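Local coordinates for protein leucine aminopeptidase (PDB 3TC8) that binds zinc and probably acts as an M28-family metallopeptidase that trims N-terminal residues from peptides, or as a related glutaminyl-peptide cyclotransferase, at residues 66-71 against 180-185; 95-100 against 147-152; 106-111 against 164-169; 211-216 against 241-246; 233-238 against 298-303. All coordinates share one frame; numbering follows the deposited sequence. Where two conformers were deposited one is given.

Interaction 1: residues 66-71 against 180-185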
# COMPACT_ATOMS: atom_id res chain seq x y z
N TYR A 66 7.73 -14.75 3.70
CA TYR A 66 6.76 -15.38 4.59
C TYR A 66 5.37 -15.16 4.04
O TYR A 66 5.05 -14.06 3.66
CB TYR A 66 6.81 -14.73 5.98
CG TYR A 66 8.10 -14.60 6.66
CD1 TYR A 66 9.00 -13.62 6.29
CD2 TYR A 66 8.40 -15.36 7.76
CE1 TYR A 66 10.19 -13.42 6.95
CE2 TYR A 66 9.61 -15.20 8.44
CZ TYR A 66 10.48 -14.21 8.03
OH TYR A 66 11.69 -14.05 8.69
N GLN A 67 4.57 -16.20 3.96
CA GLN A 67 3.19 -16.09 3.53
C GLN A 67 2.30 -16.40 4.71
O GLN A 67 2.23 -17.55 5.13
CB GLN A 67 2.91 -16.99 2.32
CG GLN A 67 3.78 -16.62 1.12
CD GLN A 67 3.45 -17.44 -0.11
OE1 GLN A 67 2.33 -17.45 -0.54
NE2 GLN A 67 4.41 -18.13 -0.65
N GLN A 68 1.70 -15.39 5.28
CA GLN A 68 0.93 -15.54 6.48
C GLN A 68 -0.53 -15.75 6.10
O GLN A 68 -1.16 -14.82 5.66
CB GLN A 68 1.12 -14.29 7.32
CG GLN A 68 0.26 -14.24 8.54
CD GLN A 68 0.58 -12.97 9.36
OE1 GLN A 68 0.30 -11.88 8.95
NE2 GLN A 68 1.19 -13.18 10.54
N GLU A 69 -1.00 -16.97 6.23
CA GLU A 69 -2.37 -17.28 5.86
C GLU A 69 -3.25 -17.32 7.09
O GLU A 69 -2.88 -17.92 8.07
CB GLU A 69 -2.42 -18.60 5.11
CG GLU A 69 -1.65 -18.51 3.81
CD GLU A 69 -1.61 -19.76 3.04
OE1 GLU A 69 -0.83 -20.66 3.44
OE2 GLU A 69 -2.29 -19.84 2.01
N ALA A 70 -4.43 -16.72 7.02
CA ALA A 70 -5.34 -16.68 8.14
C ALA A 70 -6.74 -16.54 7.60
O ALA A 70 -6.97 -15.86 6.60
CB ALA A 70 -5.04 -15.52 9.06
N ILE A 71 -7.71 -17.14 8.29
CA ILE A 71 -9.12 -16.91 7.97
C ILE A 71 -9.61 -15.71 8.76
O ILE A 71 -9.62 -15.74 10.01
CB ILE A 71 -9.96 -18.17 8.27
CG1 ILE A 71 -9.30 -19.41 7.68
CG2 ILE A 71 -11.38 -17.99 7.72
CD1 ILE A 71 -9.28 -19.33 6.16
N GLN A 180 -4.62 -5.85 10.75
CA GLN A 180 -5.02 -6.11 12.12
C GLN A 180 -4.50 -7.46 12.60
O GLN A 180 -4.07 -7.61 13.75
CB GLN A 180 -6.54 -6.00 12.28
CG GLN A 180 -7.07 -4.54 12.16
CD GLN A 180 -8.56 -4.50 12.33
OE1 GLN A 180 -9.05 -4.84 13.43
NE2 GLN A 180 -9.29 -4.19 11.30
N PHE A 181 -4.63 -8.50 11.77
CA PHE A 181 -4.19 -9.82 12.13
C PHE A 181 -2.68 -9.83 12.35
O PHE A 181 -2.20 -10.34 13.36
CB PHE A 181 -4.57 -10.83 11.07
CG PHE A 181 -4.11 -12.23 11.44
CD1 PHE A 181 -4.89 -13.00 12.26
CD2 PHE A 181 -2.88 -12.71 11.02
CE1 PHE A 181 -4.45 -14.24 12.67
CE2 PHE A 181 -2.45 -13.99 11.43
CZ PHE A 181 -3.22 -14.72 12.27
N TRP A 182 -1.92 -9.27 11.40
CA TRP A 182 -0.48 -9.28 11.46
C TRP A 182 0.04 -8.51 12.68
O TRP A 182 0.99 -8.91 13.33
CB TRP A 182 0.07 -8.67 10.17
CG TRP A 182 1.57 -8.49 10.20
CD1 TRP A 182 2.54 -9.41 9.88
CD2 TRP A 182 2.26 -7.29 10.61
NE1 TRP A 182 3.77 -8.84 10.08
CE2 TRP A 182 3.63 -7.54 10.52
CE3 TRP A 182 1.84 -6.03 10.99
CZ2 TRP A 182 4.58 -6.56 10.81
CZ3 TRP A 182 2.78 -5.05 11.30
CH2 TRP A 182 4.13 -5.33 11.21
N ALA A 183 -0.59 -7.38 12.97
CA ALA A 183 -0.08 -6.52 14.03
C ALA A 183 -0.15 -7.25 15.38
O ALA A 183 0.66 -7.01 16.26
CB ALA A 183 -0.78 -5.19 14.06
N LYS A 184 -1.17 -8.10 15.53
CA LYS A 184 -1.32 -8.90 16.72
C LYS A 184 -0.50 -10.18 16.66
O LYS A 184 -0.12 -10.68 17.70
CB LYS A 184 -2.83 -9.25 16.87
CG LYS A 184 -3.19 -10.11 18.03
CD LYS A 184 -4.70 -10.38 18.11
CE LYS A 184 -5.06 -11.37 19.19
NZ LYS A 184 -4.44 -11.03 20.46
N ASN A 185 -0.23 -10.70 15.48
CA ASN A 185 0.44 -11.96 15.21
C ASN A 185 1.53 -11.72 14.17
O ASN A 185 1.40 -12.15 13.04
CB ASN A 185 -0.56 -12.98 14.60
CG ASN A 185 -1.71 -13.28 15.52
OD1 ASN A 185 -1.56 -14.03 16.49
ND2 ASN A 185 -2.86 -12.70 15.25
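Gln-68 reaches from the strand to the end of the helix and makes the one hydrogen bond across this contact: its NE2 donates to the backbone O of Asn-185 at 2.7 Å. The donor lies almost on the line of the carbonyl (C=O...N 178°), but the N-H...O angle of 132° shows a bent bond. With CG anti to the backbone N and the chain extended beyond it, the amide is carried straight out from the strand to Asn-185, the first residue to leave helical geometry. On the helix side, Asn-185 ND2 turns back to Phe-181 O at 3.1 Å, so Phe-181 O, in the last turn, takes both the side-chain and the backbone N-H of Asn-185.

Apolar and ring contacts gather on Phe-181. Ala-70 CB sits over the centre of one face, 3.7 Å from the ring centroid, a CH-pi contact; Asn-185 ND2 lies over the opposite face toward the rim. Gln-68 CD meets the ring edge in its plane, 3.8 Å from Phe-181 CE2, with the amide nearly perpendicular to the ring. Gln-68 OE1 lies in the plane of the indole at its edge, 3.5 Å from Trp-182 CD1, and is hydrogen-bonded to Asn-84 ND2.

Trp-182 is buried, its NE1 hydrogen-bonded to His-187 ND1, and packs on Asn-84 and on Val-254 of helix 250-258. Helix 177-184 thus lies across the outermost strand 64-73, whose backbone pairs with strand 79-89, at 114° between the segment directions.

Interaction 2: residues 95-100 against 147-152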
# COMPACT_ATOMS: atom_id res chain seq x y z
N LYS A 95 18.14 -3.29 12.84
CA LYS A 95 17.67 -1.99 12.38
C LYS A 95 16.95 -2.20 11.06
O LYS A 95 17.52 -2.69 10.08
CB LYS A 95 18.81 -0.99 12.25
CG LYS A 95 19.65 -0.87 13.51
CD LYS A 95 20.46 0.41 13.52
CE LYS A 95 21.71 0.29 14.40
NZ LYS A 95 22.80 -0.44 13.65
N ARG A 96 15.66 -1.87 11.07
CA ARG A 96 14.76 -2.19 9.96
C ARG A 96 13.82 -1.06 9.64
O ARG A 96 13.53 -0.22 10.49
CB ARG A 96 13.94 -3.43 10.31
CG ARG A 96 14.79 -4.53 10.87
CD ARG A 96 14.12 -5.89 10.84
NE ARG A 96 13.86 -6.38 9.48
CZ ARG A 96 14.80 -6.83 8.67
NH1 ARG A 96 16.07 -6.97 9.08
NH2 ARG A 96 14.47 -7.23 7.44
N VAL A 97 13.39 -1.03 8.38
CA VAL A 97 12.33 -0.17 7.92
C VAL A 97 11.26 -1.04 7.28
O VAL A 97 11.57 -1.96 6.53
CB VAL A 97 12.84 0.88 6.93
CG1 VAL A 97 11.70 1.62 6.25
CG2 VAL A 97 13.77 1.84 7.67
N LEU A 98 10.00 -0.76 7.60
CA LEU A 98 8.83 -1.42 7.07
C LEU A 98 8.22 -0.60 5.94
O LEU A 98 7.86 0.54 6.16
CB LEU A 98 7.84 -1.61 8.20
CG LEU A 98 6.47 -2.18 7.80
CD1 LEU A 98 6.56 -3.54 7.23
CD2 LEU A 98 5.50 -2.11 9.00
N LEU A 99 8.06 -1.24 4.78
CA LEU A 99 7.40 -0.60 3.62
C LEU A 99 6.22 -1.51 3.27
O LEU A 99 6.37 -2.71 3.13
CB LEU A 99 8.36 -0.53 2.42
CG LEU A 99 9.66 0.22 2.66
CD1 LEU A 99 10.53 0.16 1.37
CD2 LEU A 99 9.46 1.65 3.10
N PHE A 100 5.03 -0.89 3.10
CA PHE A 100 3.82 -1.73 3.01
C PHE A 100 2.78 -1.12 2.14
O PHE A 100 2.79 0.05 1.81
CB PHE A 100 3.30 -2.13 4.41
CG PHE A 100 2.94 -1.02 5.37
CD1 PHE A 100 3.90 -0.22 5.96
CD2 PHE A 100 1.63 -0.84 5.76
CE1 PHE A 100 3.60 0.71 6.92
CE2 PHE A 100 1.33 0.11 6.73
CZ PHE A 100 2.28 0.86 7.32
N PRO A 147 20.66 -1.53 0.89
CA PRO A 147 20.74 -0.22 1.49
C PRO A 147 21.49 -0.14 2.78
O PRO A 147 21.81 0.96 3.22
CB PRO A 147 19.29 0.19 1.69
CG PRO A 147 18.56 -1.10 1.83
CD PRO A 147 19.27 -2.02 0.90
N GLY A 148 21.81 -1.23 3.42
CA GLY A 148 22.55 -1.07 4.72
C GLY A 148 21.71 -1.10 5.99
O GLY A 148 22.24 -1.11 7.08
N ILE A 149 20.41 -1.15 5.82
CA ILE A 149 19.46 -1.42 6.88
C ILE A 149 18.56 -2.52 6.40
O ILE A 149 18.47 -2.78 5.20
CB ILE A 149 18.65 -0.20 7.21
CG1 ILE A 149 18.04 0.44 5.96
CG2 ILE A 149 19.55 0.80 7.90
CD1 ILE A 149 16.83 1.23 6.24
N GLY A 150 17.93 -3.22 7.33
CA GLY A 150 16.98 -4.23 6.93
C GLY A 150 15.72 -3.59 6.37
O GLY A 150 15.33 -2.54 6.84
N ILE A 151 15.13 -4.21 5.37
CA ILE A 151 13.86 -3.75 4.81
C ILE A 151 12.90 -4.89 4.79
O ILE A 151 13.22 -5.99 4.31
CB ILE A 151 14.02 -3.26 3.34
CG1 ILE A 151 15.07 -2.12 3.24
CG2 ILE A 151 12.68 -2.81 2.81
CD1 ILE A 151 14.73 -0.81 3.91
N ASP A 152 11.70 -4.66 5.30
CA ASP A 152 10.59 -5.61 5.16
C ASP A 152 9.56 -4.97 4.24
O ASP A 152 9.13 -3.87 4.49
CB ASP A 152 9.98 -5.95 6.51
CG ASP A 152 11.04 -6.47 7.45
OD1 ASP A 152 11.56 -7.57 7.15
OD2 ASP A 152 11.37 -5.76 8.44
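The guanidinium of Arg-96 has Gly-150 CA over one face, 3.4 Å above its plane, and the carboxylate of Asp-152 at its edge. The salt bridge is side-on: Arg-96 NE meets Asp-152 OD2 on its syn side at 2.8 Å, while Arg-96 NH2 reaches Asp-152 OD1 at 2.9 Å from above the carboxylate plane, the two groups being turned 42° from each other. A bend at chi3 (65°) folds the arginine over Gly-150, where a CB would collide with NH1. Tyr-191 and Ser-88 also bind the carboxylate, and NH1 and NH2 donate to the backbone oxygens of Phe-89, Asp-90 and Asn-93. An alanine in place of Arg-96 is likely to leave the buried Asp-152 carboxylate without its countercharge and those oxygens without the guanidinium N-H groups.

Val-97 and Ile-151 point to the other face of the sheet. Val-97 CB packs on Ile-151 CD1 and Leu-99 CD1 on Ile-151 CG2, each at 3.9 Å; helices 292-308 and 125-144 pack against Leu-99 and Ile-151. Backbone bonds alternate between strands, from Gly-150 N to Lys-95 O through to Leu-99 N to Asp-152 O. Two parallel neighbours joined through helix 125-144 form a beta-alpha-beta crossover in the alpha/beta sheet of zinc exopeptidases.

Interaction 3: residues 106-111 against 164-169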
# COMPACT_ATOMS: atom_id res chain seq x y z
N ARG A 106 -11.22 -4.33 -3.80
CA ARG A 106 -12.55 -4.25 -3.22
C ARG A 106 -13.55 -5.06 -4.05
O ARG A 106 -13.61 -4.90 -5.26
CB ARG A 106 -12.96 -2.79 -3.11
CG ARG A 106 -14.31 -2.54 -2.43
CD ARG A 106 -14.30 -1.24 -1.68
NE ARG A 106 -15.58 -0.89 -1.04
CZ ARG A 106 -15.96 -1.39 0.12
NH1 ARG A 106 -15.29 -2.34 0.71
NH2 ARG A 106 -17.11 -1.01 0.67
N PRO A 107 -14.46 -5.77 -3.39
CA PRO A 107 -15.48 -6.55 -4.12
C PRO A 107 -16.69 -5.75 -4.60
O PRO A 107 -17.58 -6.32 -5.21
CB PRO A 107 -15.89 -7.60 -3.11
CG PRO A 107 -15.69 -6.94 -1.78
CD PRO A 107 -14.40 -6.19 -1.98
N TYR A 108 -16.69 -4.48 -4.28
CA TYR A 108 -17.77 -3.56 -4.55
C TYR A 108 -17.24 -2.31 -5.25
O TYR A 108 -16.06 -1.99 -5.15
CB TYR A 108 -18.47 -3.11 -3.26
CG TYR A 108 -18.77 -4.19 -2.27
CD1 TYR A 108 -19.53 -5.30 -2.62
CD2 TYR A 108 -18.25 -4.15 -1.00
CE1 TYR A 108 -19.79 -6.29 -1.70
CE2 TYR A 108 -18.48 -5.16 -0.05
CZ TYR A 108 -19.24 -6.23 -0.43
OH TYR A 108 -19.50 -7.20 0.50
N SER A 109 -18.11 -1.64 -5.96
CA SER A 109 -17.86 -0.30 -6.52
C SER A 109 -18.90 0.65 -5.95
O SER A 109 -19.73 1.19 -6.66
CB SER A 109 -17.87 -0.34 -8.03
OG SER A 109 -16.94 -1.28 -8.52
N ASP A 110 -18.86 0.80 -4.61
CA ASP A 110 -19.99 1.36 -3.88
C ASP A 110 -20.11 2.87 -3.94
O ASP A 110 -21.10 3.39 -3.49
CB ASP A 110 -20.04 0.84 -2.44
CG ASP A 110 -18.72 0.95 -1.65
OD1 ASP A 110 -17.62 0.72 -2.21
OD2 ASP A 110 -18.82 1.20 -0.41
N HIS A 111 -19.15 3.52 -4.59
CA HIS A 111 -19.24 4.92 -4.92
C HIS A 111 -19.49 5.17 -6.40
O HIS A 111 -19.51 6.31 -6.88
CB HIS A 111 -18.03 5.69 -4.44
CG HIS A 111 -18.01 5.85 -2.96
ND1 HIS A 111 -18.47 6.98 -2.34
CD2 HIS A 111 -17.65 5.00 -1.97
CE1 HIS A 111 -18.41 6.81 -1.03
NE2 HIS A 111 -17.87 5.64 -0.77
N PRO A 164 -19.87 -1.61 2.90
CA PRO A 164 -20.13 -0.72 1.77
C PRO A 164 -21.24 0.29 2.06
O PRO A 164 -22.05 0.13 2.99
CB PRO A 164 -20.52 -1.68 0.67
CG PRO A 164 -21.13 -2.82 1.38
CD PRO A 164 -20.39 -2.96 2.66
N GLU A 165 -21.31 1.28 1.20
CA GLU A 165 -22.27 2.36 1.36
C GLU A 165 -23.70 1.89 1.41
O GLU A 165 -24.52 2.51 2.07
CB GLU A 165 -22.12 3.37 0.23
CG GLU A 165 -20.79 4.10 0.22
CD GLU A 165 -20.59 4.98 1.45
OE1 GLU A 165 -21.24 6.01 1.50
OE2 GLU A 165 -19.81 4.60 2.36
N PHE A 166 -24.01 0.77 0.75
CA PHE A 166 -25.39 0.28 0.67
C PHE A 166 -25.77 -0.63 1.83
O PHE A 166 -26.91 -1.10 1.86
CB PHE A 166 -25.60 -0.42 -0.71
CG PHE A 166 -24.63 -1.53 -1.01
CD1 PHE A 166 -24.78 -2.78 -0.49
CD2 PHE A 166 -23.58 -1.32 -1.87
CE1 PHE A 166 -23.90 -3.80 -0.78
CE2 PHE A 166 -22.68 -2.33 -2.18
CZ PHE A 166 -22.83 -3.59 -1.64
N VAL A 167 -24.88 -0.85 2.78
CA VAL A 167 -25.20 -1.61 3.99
C VAL A 167 -25.34 -0.66 5.16
O VAL A 167 -24.46 0.14 5.44
CB VAL A 167 -24.08 -2.66 4.28
CG1 VAL A 167 -24.15 -3.25 5.69
CG2 VAL A 167 -24.13 -3.79 3.22
N THR A 168 -26.48 -0.73 5.84
CA THR A 168 -26.78 0.17 6.96
C THR A 168 -26.23 -0.28 8.30
O THR A 168 -25.93 0.57 9.13
CB THR A 168 -28.30 0.40 7.05
OG1 THR A 168 -28.93 -0.85 7.27
CG2 THR A 168 -28.86 1.09 5.82
N ASP A 169 -26.05 -1.57 8.53
CA ASP A 169 -25.48 -2.03 9.79
C ASP A 169 -24.03 -1.59 9.92
O ASP A 169 -23.30 -1.50 8.92
CB ASP A 169 -25.58 -3.54 9.89
CG ASP A 169 -26.90 -4.01 10.56
OD1 ASP A 169 -27.87 -3.20 10.80
OD2 ASP A 169 -26.94 -5.24 10.84
O HOH W 1 -17.15 4.54 1.86
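Asp-110 and Glu-165 bring two irregular loops to 5.8 Å between CA atoms, where the type I turn from Pro-164 to Val-167 presents the backbone N-H of Glu-165 to the Asp-110 carboxylate. Glu-165 N donates to the anti lone pair of Asp-110 OD2 at 3.0 Å. OD2 also accepts from Arg-106 NH2, while Arg-106 NE binds Asp-110 OD1 at 2.9 Å, a side-on salt bridge within the first loop. CG of Asp-110 stands between the backbone N and the carbonyl carbon (chi1 51°), which brings OD2 to the turn.

Pro-164 CA meets the guanidinium edge, 3.2 Å from Arg-106 NH2, and Pro-164 CG lies over a face of the Tyr-108 ring and also over a face of Phe-166. Tyr-108 CD2 in turn lies over the Arg-106 guanidinium. Phe-166 directs an edge at the tyrosine ring in a T-shaped pair, with CZ 3.8 Å from Tyr-108 CD1 and planes at 84°. The other Tyr-108 face receives Pro-107 CG. Farther out, Glu-165 CG approaches His-111 NE2 at 3.4 Å, and a water joins that nitrogen to the carboxylate, donating to Glu-165 OE2 at 2.7 Å.

Arg-106 lies beside the zinc ligands His-281 and Asp-160, donating through NH1 to the backbone O of Asp-160, so this contact borders the metal site. The loops follow strands 96-102 and 150-156 and precede helices 125-144 and 177-184.

Interaction 4: residues 211-216 against 241-246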
# COMPACT_ATOMS: atom_id res chain seq x y z
N LYS A 211 0.32 15.83 3.85
CA LYS A 211 0.83 15.27 5.10
C LYS A 211 -0.39 14.79 5.92
O LYS A 211 -1.18 15.61 6.44
CB LYS A 211 1.65 16.31 5.85
CG LYS A 211 2.84 16.81 5.06
CD LYS A 211 3.61 17.84 5.82
CE LYS A 211 4.69 18.48 5.04
NZ LYS A 211 5.36 19.54 5.88
N GLU A 212 -0.58 13.48 5.98
CA GLU A 212 -1.81 12.94 6.55
C GLU A 212 -1.79 13.04 8.08
O GLU A 212 -0.76 12.93 8.70
CB GLU A 212 -1.94 11.51 5.98
CG GLU A 212 -3.19 10.76 6.35
CD GLU A 212 -3.19 10.14 7.73
OE1 GLU A 212 -2.12 9.64 8.15
OE2 GLU A 212 -4.28 10.16 8.40
N GLN A 213 -2.97 13.23 8.66
CA GLN A 213 -3.02 13.59 10.10
C GLN A 213 -2.53 12.51 11.03
O GLN A 213 -1.76 12.80 11.95
CB GLN A 213 -4.43 14.00 10.52
CG GLN A 213 -4.82 15.33 10.02
CD GLN A 213 -3.97 16.44 10.54
OE1 GLN A 213 -3.63 16.46 11.71
NE2 GLN A 213 -3.50 17.30 9.62
N GLN A 214 -2.92 11.24 10.80
CA GLN A 214 -2.47 10.19 11.71
C GLN A 214 -0.94 9.99 11.61
O GLN A 214 -0.26 9.75 12.60
CB GLN A 214 -3.17 8.87 11.44
CG GLN A 214 -4.68 8.96 11.59
CD GLN A 214 -5.31 7.59 11.71
OE1 GLN A 214 -5.37 7.02 12.81
NE2 GLN A 214 -5.76 7.03 10.60
N SER A 215 -0.43 10.15 10.38
CA SER A 215 0.99 10.08 10.10
C SER A 215 1.74 11.16 10.84
O SER A 215 2.81 10.92 11.42
CB SER A 215 1.17 10.26 8.57
OG SER A 215 0.54 9.25 7.82
N LEU A 216 1.23 12.39 10.78
CA LEU A 216 1.85 13.49 11.51
C LEU A 216 1.81 13.29 13.02
O LEU A 216 2.77 13.53 13.73
CB LEU A 216 1.15 14.79 11.15
CG LEU A 216 1.46 15.45 9.82
CD1 LEU A 216 0.43 16.51 9.49
CD2 LEU A 216 2.89 15.93 9.77
N ASN A 241 3.46 20.37 0.44
CA ASN A 241 3.94 20.77 1.74
C ASN A 241 2.81 21.40 2.54
O ASN A 241 2.83 22.62 2.82
CB ASN A 241 5.09 21.75 1.58
CG ASN A 241 5.95 21.85 2.85
OD1 ASN A 241 5.94 20.94 3.71
ND2 ASN A 241 6.71 22.94 2.96
N ALA A 242 1.83 20.60 2.88
CA ALA A 242 0.66 21.03 3.58
C ALA A 242 0.03 19.86 4.29
O ALA A 242 0.09 18.72 3.82
CB ALA A 242 -0.35 21.71 2.65
N ALA A 243 -0.67 20.14 5.37
CA ALA A 243 -1.45 19.15 6.10
C ALA A 243 -2.69 18.74 5.34
O ALA A 243 -3.38 19.57 4.73
CB ALA A 243 -1.86 19.68 7.49
N GLY A 244 -2.92 17.44 5.31
CA GLY A 244 -4.09 16.87 4.74
C GLY A 244 -5.07 16.49 5.80
O GLY A 244 -5.03 16.95 6.92
N GLY A 245 -5.96 15.59 5.41
CA GLY A 245 -6.98 15.04 6.29
C GLY A 245 -6.50 13.81 7.05
O GLY A 245 -5.38 13.32 6.85
N ALA A 246 -7.33 13.35 7.97
CA ALA A 246 -7.14 12.08 8.64
C ALA A 246 -7.76 10.97 7.78
O ALA A 246 -8.91 11.09 7.38
CB ALA A 246 -7.79 12.07 10.00
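Lys-211 pairs with the loop through its backbone: Lys-211 N gives its hydrogen to Ala-242 O, and Lys-211 O accepts from Gly-244 N at 2.8 Å with the donor 43° above the carbonyl plane. Together they make a short parallel bridge of Lys-211 with Ala-243. Glu-212 is the N-cap of the helix that follows: OE1 accepts from Ser-215 N at 2.8 Å and from Ser-215 OG on its anti lone pair, while OE2 takes Gln-214 N. His-251 NE2 and the backbone N of Ile-247 also bind this carboxylate. A leucine in place of Glu-212 would probably leave the first-turn N-H groups of Gln-214 and Ser-215 without an acceptor and His-251 without its mate.

The start of the helix adds further bonds. Gln-213 N donates to Gly-245 O at 3.0 Å, again from above the carbonyl plane, and the Gln-213 side chain, bent at chi2 (-63°), brings NE2 to Gly-244 O at 3.1 Å. In one conformer of Asn-241, its OD1 accepts from Lys-211 NZ at 2.6 Å, the two side chains running side by side in the same direction; the ammonium also forms a salt bridge with Glu-224.

Packing is thin by comparison. Glu-212 CG rests 3.4 Å from Gly-245 O, Gln-213 CB touches Ala-246 CB at 3.9 Å, and Leu-216 CD1 only grazes Ala-243 CB. A strand end running directly into a helix capped by a glutamate is a side-chain N-cap at a strand-to-helix passage; here it joins the start of helix 213-233 to the loop before helix 250-258.

Interaction 5: residues 233-238 against 298-303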
# COMPACT_ATOMS: atom_id res chain seq x y z
N LEU A 233 14.46 16.30 -4.43
CA LEU A 233 14.49 15.60 -5.72
C LEU A 233 13.68 16.24 -6.82
O LEU A 233 13.72 15.74 -7.96
CB LEU A 233 14.01 14.16 -5.53
CG LEU A 233 14.85 13.28 -4.65
CD1 LEU A 233 14.11 12.00 -4.38
CD2 LEU A 233 16.22 13.05 -5.26
N GLY A 234 12.89 17.26 -6.51
CA GLY A 234 12.07 17.92 -7.49
C GLY A 234 10.65 17.36 -7.63
O GLY A 234 10.01 17.66 -8.64
N TYR A 235 10.17 16.67 -6.61
CA TYR A 235 8.83 16.07 -6.64
C TYR A 235 7.84 16.78 -5.76
O TYR A 235 6.81 16.22 -5.37
CB TYR A 235 8.90 14.61 -6.27
CG TYR A 235 9.79 13.78 -7.20
CD1 TYR A 235 9.58 13.76 -8.55
CD2 TYR A 235 10.81 12.97 -6.69
CE1 TYR A 235 10.38 13.00 -9.40
CE2 TYR A 235 11.63 12.23 -7.53
CZ TYR A 235 11.41 12.25 -8.88
OH TYR A 235 12.25 11.52 -9.68
N GLY A 236 8.07 18.06 -5.48
CA GLY A 236 7.13 18.83 -4.68
C GLY A 236 5.78 19.07 -5.27
O GLY A 236 4.84 19.37 -4.53
N LYS A 237 5.60 18.87 -6.58
CA LYS A 237 4.24 18.97 -7.15
C LYS A 237 3.37 17.77 -6.79
O LYS A 237 2.16 17.84 -6.91
CB LYS A 237 4.25 19.19 -8.63
CG LYS A 237 4.64 18.05 -9.43
CD LYS A 237 4.99 18.55 -10.83
CE LYS A 237 5.12 17.42 -11.83
NZ LYS A 237 3.78 17.03 -12.33
N TYR A 238 4.01 16.69 -6.35
CA TYR A 238 3.33 15.52 -5.83
C TYR A 238 3.27 15.50 -4.31
O TYR A 238 2.22 15.22 -3.75
CB TYR A 238 3.99 14.21 -6.32
CG TYR A 238 3.91 14.04 -7.81
CD1 TYR A 238 2.75 13.55 -8.40
CD2 TYR A 238 4.93 14.44 -8.64
CE1 TYR A 238 2.66 13.42 -9.78
CE2 TYR A 238 4.84 14.31 -10.02
CZ TYR A 238 3.70 13.84 -10.58
OH TYR A 238 3.62 13.74 -11.96
N ALA A 298 6.74 8.91 -6.24
CA ALA A 298 6.61 8.16 -5.02
C ALA A 298 7.78 7.25 -4.78
O ALA A 298 8.35 7.18 -3.68
CB ALA A 298 5.28 7.42 -5.01
N GLY A 299 8.10 6.45 -5.79
CA GLY A 299 9.10 5.43 -5.62
C GLY A 299 10.51 5.96 -5.43
O GLY A 299 11.25 5.40 -4.60
N GLN A 300 10.88 6.95 -6.21
CA GLN A 300 12.23 7.49 -6.08
C GLN A 300 12.40 8.17 -4.72
O GLN A 300 13.49 8.09 -4.15
CB GLN A 300 12.54 8.45 -7.24
CG GLN A 300 14.04 8.77 -7.33
CD GLN A 300 14.84 7.55 -7.66
OE1 GLN A 300 14.52 6.85 -8.61
NE2 GLN A 300 15.85 7.23 -6.86
N THR A 301 11.36 8.84 -4.24
CA THR A 301 11.43 9.46 -2.91
C THR A 301 11.66 8.41 -1.84
O THR A 301 12.51 8.57 -0.95
CB THR A 301 10.17 10.31 -2.64
OG1 THR A 301 10.10 11.36 -3.59
CG2 THR A 301 10.14 10.87 -1.22
N VAL A 302 10.94 7.26 -1.90
CA VAL A 302 11.14 6.25 -0.92
C VAL A 302 12.57 5.70 -0.99
O VAL A 302 13.20 5.46 0.04
CB VAL A 302 10.07 5.12 -1.04
CG1 VAL A 302 10.43 3.95 -0.17
CG2 VAL A 302 8.69 5.66 -0.71
N LEU A 303 13.08 5.44 -2.19
CA LEU A 303 14.46 4.97 -2.29
C LEU A 303 15.44 5.95 -1.64
O LEU A 303 16.36 5.58 -0.96
CB LEU A 303 14.85 4.74 -3.77
CG LEU A 303 14.20 3.54 -4.44
CD1 LEU A 303 14.59 3.50 -5.90
CD2 LEU A 303 14.58 2.24 -3.77
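Tyr-235 and Leu-233 carry the close part of this contact, laying their side chains against Gln-300 and Thr-301 on one side of helix 292-308. Tyr-235 CD2 comes within 3.6 Å of Thr-301 OG1 as the two side chains run alongside each other with opposite headings; the hydroxyl is bonded to Ala-297 O of its own helix, and the touch is van der Waals. Farther along the ring, Tyr-235 CE2 lies 3.9 Å from Gln-300 CB, and the tyrosine OH stands about as far from the same carbon. Gln-300 CG is anti to the backbone N (chi1 -166°) and the chain bends at chi2, which leads the amide away to Phe-22, Lys-296 and Pro-20. Leu-233 adds CD1, 4.0 Å from both Gln-300 O and Thr-301 CA.

Between these two residues the chain leaves helix 213-233 through a Schellman motif: Gly-234, with a phi of 92°, closes the helix end, and a CB there would press on the carbonyl O of Leu-233. After this turn Tyr-235 faces the same helix as Leu-233, and the carbonyl O of Leu-233 lies over the centre of one ring face.

The loose side is the rest of the loop. Gly-234 and Lys-237 are exposed, and Lys-237 NZ has a weak bond to Tyr-238 OH at 3.3 Å. Tyr-238 is buried, yet not by this segment: it packs on Glu-293, Thr-294 and Ala-297, earlier in the helix.

How the interactions relate
Interactions 1 and 2 reach the same mixed sheet, their centres 19 Å apart, and meet where Trp-182 CH2 packs on Leu-98 CD2 at 4.1 Å. Interaction 2 also touches interaction 5, through Leu-99 CD1 and Val-302 CG1 at 4.1 Å, linking the parallel strands to helix 292-308. Interactions 4 and 5 alternate along the chain: helix 213-233 starts in one and ends in the other, and segment 233-238 of interaction 5 leads through the short strand 239-240 into segment 241-246 of interaction 4. Interaction 3 stands apart, its centre about 35 Å from that of interaction 2, and is the one beside the zinc site, with the Arg-106 side chain about 5 Å from the zinc ion.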